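RNA-binding protein RO60 (Deinococcus radiodurans, PDB 2NVO) binds small RNAs that accumulate during recovery from ultraviolet irradiation and contributes to this bacterium's resistance to ultraviolet light. Local coordinates at residues W149-Y161 with W182-K194. Sequence-based numbering, arbitrary orientation.
Sequences WGRLTRRGVANVY and WSQADALRKAHPK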
# COMPACT_ATOMS: atom_id res chain seq x y z
N TRP A 149 15.71 -26.95 -10.80
CA TRP A 149 15.94 -26.14 -11.99
C TRP A 149 15.92 -26.96 -13.28
O TRP A 149 16.95 -27.17 -13.92
CB TRP A 149 17.25 -25.35 -11.87
CG TRP A 149 17.17 -24.15 -10.96
CD1 TRP A 149 17.14 -24.15 -9.59
CD2 TRP A 149 17.11 -22.77 -11.35
NE1 TRP A 149 17.07 -22.86 -9.11
CE2 TRP A 149 17.05 -22.00 -10.17
CE3 TRP A 149 17.11 -22.11 -12.59
CZ2 TRP A 149 16.98 -20.60 -10.19
CZ3 TRP A 149 17.05 -20.73 -12.60
CH2 TRP A 149 16.98 -19.99 -11.42
N GLY A 150 14.73 -27.42 -13.67
CA GLY A 150 14.56 -28.08 -14.95
C GLY A 150 14.62 -27.07 -16.08
O GLY A 150 14.82 -25.87 -15.85
N ARG A 151 14.45 -27.55 -17.30
CA ARG A 151 14.56 -26.70 -18.49
C ARG A 151 13.59 -25.52 -18.47
O ARG A 151 13.97 -24.39 -18.84
CB ARG A 151 14.35 -27.53 -19.75
N LEU A 152 12.35 -25.77 -18.08
CA LEU A 152 11.35 -24.71 -18.02
C LEU A 152 11.78 -23.61 -17.07
O LEU A 152 11.60 -22.43 -17.35
CB LEU A 152 9.99 -25.25 -17.58
CG LEU A 152 9.07 -25.79 -18.68
CD1 LEU A 152 7.63 -25.68 -18.23
CD2 LEU A 152 9.28 -25.04 -19.99
N THR A 153 12.37 -24.02 -15.94
CA THR A 153 12.82 -23.06 -14.93
C THR A 153 14.01 -22.23 -15.41
O THR A 153 13.97 -21.00 -15.33
CB THR A 153 13.15 -23.76 -13.60
OG1 THR A 153 11.96 -24.37 -13.08
CG2 THR A 153 13.66 -22.74 -12.58
N ARG A 154 15.06 -22.88 -15.90
CA ARG A 154 16.20 -22.13 -16.42
C ARG A 154 15.75 -21.13 -17.47
O ARG A 154 16.02 -19.93 -17.36
CB ARG A 154 17.26 -23.07 -17.01
CG ARG A 154 18.09 -23.77 -15.96
CD ARG A 154 18.91 -24.91 -16.56
NE ARG A 154 18.05 -26.00 -17.03
CZ ARG A 154 18.48 -27.02 -17.77
NH1 ARG A 154 19.76 -27.09 -18.13
NH2 ARG A 154 17.63 -27.97 -18.14
N ARG A 155 15.06 -21.62 -18.50
CA ARG A 155 14.55 -20.76 -19.56
C ARG A 155 13.63 -19.66 -19.03
O ARG A 155 13.80 -18.49 -19.38
CB ARG A 155 13.82 -21.59 -20.63
CG ARG A 155 14.76 -22.24 -21.65
CD ARG A 155 15.77 -21.22 -22.16
NE ARG A 155 15.14 -19.92 -22.38
CZ ARG A 155 15.80 -18.77 -22.52
NH1 ARG A 155 15.14 -17.63 -22.71
NH2 ARG A 155 17.13 -18.76 -22.45
N GLY A 156 12.67 -20.03 -18.20
CA GLY A 156 11.71 -19.07 -17.65
C GLY A 156 12.35 -17.92 -16.89
O GLY A 156 11.95 -16.77 -17.05
N VAL A 157 13.34 -18.23 -16.06
CA VAL A 157 14.06 -17.18 -15.35
C VAL A 157 14.95 -16.39 -16.32
O VAL A 157 14.96 -15.15 -16.29
CB VAL A 157 14.91 -17.76 -14.20
CG1 VAL A 157 15.72 -16.66 -13.52
CG2 VAL A 157 14.02 -18.49 -13.19
N ALA A 158 15.67 -17.09 -17.18
CA ALA A 158 16.51 -16.42 -18.18
C ALA A 158 15.69 -15.46 -19.03
O ALA A 158 16.14 -14.37 -19.36
CB ALA A 158 17.23 -17.45 -19.07
N ASN A 159 14.48 -15.87 -19.40
CA ASN A 159 13.62 -15.03 -20.23
C ASN A 159 13.32 -13.69 -19.56
O ASN A 159 13.19 -12.66 -20.23
CB ASN A 159 12.34 -15.77 -20.59
CG ASN A 159 11.44 -14.97 -21.52
OD1 ASN A 159 11.88 -14.45 -22.56
ND2 ASN A 159 10.18 -14.87 -21.14
N VAL A 160 13.25 -13.70 -18.23
CA VAL A 160 13.04 -12.47 -17.49
C VAL A 160 14.15 -11.46 -17.75
O VAL A 160 13.88 -10.29 -18.01
CB VAL A 160 12.91 -12.73 -15.96
CG1 VAL A 160 12.86 -11.41 -15.20
CG2 VAL A 160 11.67 -13.54 -15.69
N TYR A 161 15.41 -11.90 -17.69
CA TYR A 161 16.54 -11.01 -17.90
C TYR A 161 16.72 -10.64 -19.37
O TYR A 161 17.09 -9.51 -19.70
CB TYR A 161 17.83 -11.64 -17.37
CG TYR A 161 17.82 -11.86 -15.87
CD1 TYR A 161 18.02 -10.80 -15.00
CD2 TYR A 161 17.60 -13.12 -15.34
CE1 TYR A 161 18.02 -11.00 -13.61
CE2 TYR A 161 17.59 -13.33 -13.98
CZ TYR A 161 17.79 -12.27 -13.12
OH TYR A 161 17.78 -12.48 -11.75
N TRP A 182 17.96 -15.07 -1.79
CA TRP A 182 18.17 -14.93 -3.24
C TRP A 182 18.81 -13.61 -3.68
O TRP A 182 18.41 -12.53 -3.23
CB TRP A 182 16.84 -15.12 -3.97
CG TRP A 182 16.47 -16.54 -4.09
CD1 TRP A 182 15.64 -17.25 -3.27
CD2 TRP A 182 16.95 -17.47 -5.07
NE1 TRP A 182 15.55 -18.55 -3.69
CE2 TRP A 182 16.36 -18.72 -4.79
CE3 TRP A 182 17.82 -17.36 -6.16
CZ2 TRP A 182 16.61 -19.85 -5.56
CZ3 TRP A 182 18.06 -18.49 -6.93
CH2 TRP A 182 17.46 -19.72 -6.63
N SER A 183 19.78 -13.70 -4.59
CA SER A 183 20.37 -12.51 -5.20
C SER A 183 20.23 -12.63 -6.72
O SER A 183 20.00 -13.71 -7.24
CB SER A 183 21.85 -12.38 -4.83
OG SER A 183 22.64 -13.34 -5.52
N GLN A 184 20.39 -11.51 -7.43
CA GLN A 184 20.41 -11.55 -8.90
C GLN A 184 21.54 -12.46 -9.37
O GLN A 184 21.38 -13.24 -10.32
CB GLN A 184 20.57 -10.15 -9.49
CG GLN A 184 19.58 -9.13 -8.96
CD GLN A 184 18.16 -9.39 -9.42
OE1 GLN A 184 17.20 -8.95 -8.78
NE2 GLN A 184 18.02 -10.10 -10.52
N ALA A 185 22.69 -12.37 -8.70
CA ALA A 185 23.83 -13.23 -9.00
C ALA A 185 23.48 -14.72 -8.95
O ALA A 185 23.83 -15.46 -9.86
CB ALA A 185 24.99 -12.93 -8.06
N ASP A 186 22.78 -15.15 -7.90
CA ASP A 186 22.33 -16.54 -7.78
C ASP A 186 21.50 -16.97 -8.99
O ASP A 186 21.77 -18.00 -9.62
CB ASP A 186 21.45 -16.73 -6.54
CG ASP A 186 22.20 -16.51 -5.25
OD1 ASP A 186 23.44 -16.59 -5.24
OD2 ASP A 186 21.51 -16.26 -4.25
N ALA A 187 20.47 -16.19 -9.27
CA ALA A 187 19.56 -16.49 -10.36
C ALA A 187 20.30 -16.54 -11.70
O ALA A 187 20.04 -17.41 -12.52
CB ALA A 187 18.44 -15.46 -10.41
N LEU A 188 21.21 -15.60 -11.90
CA LEU A 188 21.94 -15.50 -13.16
C LEU A 188 22.84 -16.72 -13.38
O LEU A 188 22.99 -17.20 -14.50
CB LEU A 188 22.73 -14.19 -13.23
CG LEU A 188 21.89 -12.92 -13.45
CD1 LEU A 188 22.72 -11.65 -13.29
CD2 LEU A 188 21.19 -12.94 -14.82
N ARG A 189 23.42 -17.23 -12.29
CA ARG A 189 24.30 -18.40 -12.36
C ARG A 189 23.54 -19.67 -12.68
O ARG A 189 24.10 -20.61 -13.24
CB ARG A 189 25.05 -18.58 -11.04
CG ARG A 189 26.00 -17.44 -10.70
CD ARG A 189 26.92 -17.81 -9.54
NE ARG A 189 27.69 -16.64 -9.13
CZ ARG A 189 27.37 -15.87 -8.09
NH1 ARG A 189 26.31 -16.18 -7.34
NH2 ARG A 189 28.11 -14.81 -7.79
N LYS A 190 22.27 -19.70 -12.31
CA LYS A 190 21.43 -20.86 -12.52
C LYS A 190 20.80 -20.79 -13.90
O LYS A 190 20.67 -21.81 -14.58
CB LYS A 190 20.34 -20.92 -11.45
CG LYS A 190 20.82 -21.34 -10.04
CD LYS A 190 20.51 -22.80 -9.75
CE LYS A 190 20.84 -23.16 -8.30
NZ LYS A 190 20.26 -24.47 -7.86
N ALA A 191 20.43 -19.58 -14.33
CA ALA A 191 19.65 -19.36 -15.54
C ALA A 191 20.46 -19.06 -16.81
O ALA A 191 19.99 -19.32 -17.92
CB ALA A 191 18.62 -18.25 -15.31
N HIS A 192 21.64 -18.46 -16.64
CA HIS A 192 22.55 -18.13 -17.74
C HIS A 192 21.89 -17.38 -18.90
O HIS A 192 21.91 -17.88 -20.03
CB HIS A 192 23.19 -19.39 -18.32
CG HIS A 192 23.76 -20.31 -17.28
ND1 HIS A 192 24.94 -20.04 -16.62
CD2 HIS A 192 23.32 -21.49 -16.79
CE1 HIS A 192 25.20 -21.02 -15.77
NE2 HIS A 192 24.23 -21.91 -15.86
N PRO A 193 21.32 -16.19 -18.65
CA PRO A 193 20.74 -15.46 -19.78
C PRO A 193 21.80 -15.00 -20.78
O PRO A 193 22.93 -14.69 -20.39
CB PRO A 193 20.10 -14.22 -19.12
CG PRO A 193 20.19 -14.44 -17.64
CD PRO A 193 21.30 -15.41 -17.40
N LYS A 194 21.43 -14.93 -22.05
CA LYS A 194 22.27 -14.27 -23.04
C LYS A 194 21.39 -13.48 -24.00
O LYS A 194 20.45 -14.01 -24.58
CB LYS A 194 23.12 -15.26 -23.82
CG LYS A 194 24.17 -14.57 -24.71
CD LYS A 194 24.83 -15.56 -25.66
CE LYS A 194 26.22 -15.08 -26.07
NZ LYS A 194 26.96 -16.10 -26.89
O HOH W 1 19.35 -20.45 -20.42
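Ala191 O, near the end of helix 184-191, takes a hydrogen bond of 2.8 Å from a water that also receives a weak one from Arg155 NH2 across the contact. The small side chain of Ala191, its CB against Arg154 O, lets the CA atoms of Arg154 and Ala191 come within 4.5 Å; Ala158 is a second small residue facing Ala191, its CB 3.5 Å from Ala191 O. With CG1 anti to the backbone N (chi1 177°), this branch of Val157 is the one that meets Ala191 CB. Both helices lie in the TROVE domain, a horseshoe built of HEAT-like helical repeats, and the axes of the segments 151-161 and 184-191 cross at -125° with a closest approach of 9.0 Å. At one end of the contact Trp149 offers a broad face to Lys190, whose CB stands 3.3 Å from the centroid of the six-membered ring in a CH-pi contact; the flexible lysine chain, bent at chi2 (-101°), then runs over the indole, while Thr153 CG2 covers the opposite face. Trp182 CH2 meets the edge of the Trp149 indole, and Trp182 NE1 is hydrogen-bonded to Asp144 OD2. Towards the other end, Leu188 sets CD2 over the centre of the Tyr161 ring, 3.5 Å from the centroid, a methyl of a branched, apolar side chain suited to an aromatic face. Pro193, compact and rigid just beyond the helix, lays CG 3.7 Å from Tyr161 CB, and Leu136 of helix 133-143 also touches this tyrosine.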